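Local coordinates for oxysterol-binding protein homolog 1 (Saccharomyces cerevisiae, PDB 5H28) that carries lipids, sterols among them, between membranes through the cytosol, and needs its ankyrin-repeat domain, the part in this chain, to reach the nucleus-vacuole junction by binding NVJ1, at residues A48-M54 / Q96-I101. Residues are numbered along the deposited sequence; the frame is centred on the assembly and turned at random.
Sequences AVQVAPM and QSRGDI
With CG anti to its carbonyl carbon (chi1 -63°) and the chain bending at chi3 (69°), R98 reaches V49 O in the last turn of helix 44-51 and A52 O just beyond it. R98 NH1 and NH2 both grip A52 O end-on, at 2.8 and 2.9 Å, in the carbonyl plane and in the guanidinium plane. R98 NH1 also donates to V49 O (2.8 Å), approaching that oxygen from above its carbonyl plane. I101 CD1 lies over one guanidinium face, toward its rim. Without the guanidinium, as with an alanine here, A52 O and V49 O would probably lose these donors, and the helix end its tie to the turn at 96-98. Q96, extended beyond CG, gives NE2 to Q50 O in a nearly straight 3.0 Å bond (167°); its OE1 takes a bond from a water that Q50 NE2 reaches weakly. V49 CG2 meets I101 CG2 at 4.0 Å; at the far end of both segments M54 CE packs on D100 CB at 3.6 Å. The contact thus joins the predicted ankyrin repeats 1 and 2, tying the turn between helices 44-51 and 54-64 to that between helices 89-95 and 99-106. I57 of helix 54-64 touches R98 and I101, while A93 of helix 89-95 touches V49 and I101.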
# COMPACT_ATOMS: atom_id res chain seq x y z
N ALA A 48 -11.04 -1.13 -20.13
CA ALA A 48 -11.63 -2.46 -20.01
C ALA A 48 -12.69 -2.45 -18.92
O ALA A 48 -13.74 -3.06 -19.08
CB ALA A 48 -10.56 -3.48 -19.69
N VAL A 49 -12.42 -1.77 -17.81
CA VAL A 49 -13.38 -1.69 -16.72
C VAL A 49 -14.66 -1.01 -17.22
O VAL A 49 -15.76 -1.33 -16.75
CB VAL A 49 -12.81 -0.90 -15.52
CG1 VAL A 49 -13.92 -0.55 -14.53
CG2 VAL A 49 -11.74 -1.72 -14.84
N GLN A 50 -14.53 -0.11 -18.17
CA GLN A 50 -15.69 0.60 -18.69
C GLN A 50 -16.53 -0.16 -19.70
O GLN A 50 -17.75 0.01 -19.75
CB GLN A 50 -15.28 1.93 -19.30
CG GLN A 50 -14.68 2.91 -18.32
CD GLN A 50 -14.54 4.30 -18.90
OE1 GLN A 50 -13.90 4.50 -19.93
NE2 GLN A 50 -15.14 5.28 -18.23
N VAL A 51 -15.91 -1.02 -20.51
CA VAL A 51 -16.66 -1.71 -21.55
C VAL A 51 -16.56 -3.22 -21.70
O VAL A 51 -17.44 -3.84 -22.32
CB VAL A 51 -16.31 -1.11 -22.95
CG1 VAL A 51 -16.34 0.40 -22.90
CG2 VAL A 51 -14.93 -1.61 -23.40
N ALA A 52 -15.52 -3.83 -21.14
CA ALA A 52 -15.31 -5.27 -21.32
C ALA A 52 -15.91 -6.23 -20.30
O ALA A 52 -16.22 -5.85 -19.17
CB ALA A 52 -13.80 -5.53 -21.43
N PRO A 53 -16.10 -7.50 -20.71
CA PRO A 53 -16.66 -8.54 -19.85
C PRO A 53 -15.63 -8.89 -18.77
O PRO A 53 -14.43 -8.68 -18.95
CB PRO A 53 -16.88 -9.71 -20.80
CG PRO A 53 -17.07 -9.05 -22.13
CD PRO A 53 -16.01 -7.97 -22.10
N MET A 54 -16.11 -9.42 -17.66
CA MET A 54 -15.25 -9.82 -16.55
C MET A 54 -14.10 -10.72 -17.00
O MET A 54 -12.97 -10.57 -16.55
CB MET A 54 -16.08 -10.53 -15.48
CG MET A 54 -15.27 -11.26 -14.42
SD MET A 54 -14.30 -10.16 -13.39
CE MET A 54 -15.24 -10.22 -11.86
N GLN A 96 -19.00 3.14 -11.76
CA GLN A 96 -19.84 2.51 -12.76
C GLN A 96 -20.62 1.30 -12.22
O GLN A 96 -21.22 0.54 -12.98
CB GLN A 96 -18.99 2.10 -13.96
CG GLN A 96 -19.72 2.12 -15.29
CD GLN A 96 -18.80 1.88 -16.46
OE1 GLN A 96 -17.83 2.60 -16.67
NE2 GLN A 96 -19.10 0.85 -17.24
N SER A 97 -20.60 1.14 -10.90
CA SER A 97 -21.31 0.07 -10.23
C SER A 97 -21.00 -1.35 -10.69
O SER A 97 -21.89 -2.19 -10.78
CB SER A 97 -22.82 0.31 -10.32
OG SER A 97 -23.16 1.55 -9.72
N ARG A 98 -19.73 -1.62 -10.98
CA ARG A 98 -19.34 -2.97 -11.39
C ARG A 98 -18.75 -3.63 -10.15
O ARG A 98 -17.54 -3.68 -9.96
CB ARG A 98 -18.34 -2.91 -12.55
CG ARG A 98 -18.93 -2.28 -13.81
CD ARG A 98 -18.12 -2.59 -15.06
NE ARG A 98 -18.21 -4.00 -15.42
CZ ARG A 98 -17.61 -4.56 -16.47
NH1 ARG A 98 -16.86 -3.82 -17.28
NH2 ARG A 98 -17.76 -5.85 -16.70
N GLY A 99 -19.66 -4.13 -9.31
CA GLY A 99 -19.28 -4.76 -8.05
C GLY A 99 -18.34 -5.93 -8.15
O GLY A 99 -17.47 -6.10 -7.29
N ASP A 100 -18.50 -6.75 -9.18
CA ASP A 100 -17.62 -7.90 -9.35
C ASP A 100 -16.20 -7.48 -9.68
O ASP A 100 -15.24 -8.10 -9.23
CB ASP A 100 -18.19 -8.87 -10.40
CG ASP A 100 -18.46 -8.21 -11.74
OD1 ASP A 100 -18.60 -6.97 -11.82
OD2 ASP A 100 -18.56 -8.96 -12.74
N ILE A 101 -16.04 -6.40 -10.45
CA ILE A 101 -14.71 -5.91 -10.80
C ILE A 101 -14.08 -5.30 -9.55
O ILE A 101 -12.88 -5.46 -9.30
CB ILE A 101 -14.78 -4.82 -11.89
CG1 ILE A 101 -15.42 -5.38 -13.16
CG2 ILE A 101 -13.38 -4.31 -12.20
CD1 ILE A 101 -15.46 -4.36 -14.27
O HOH W 1 -17.28 5.10 -15.65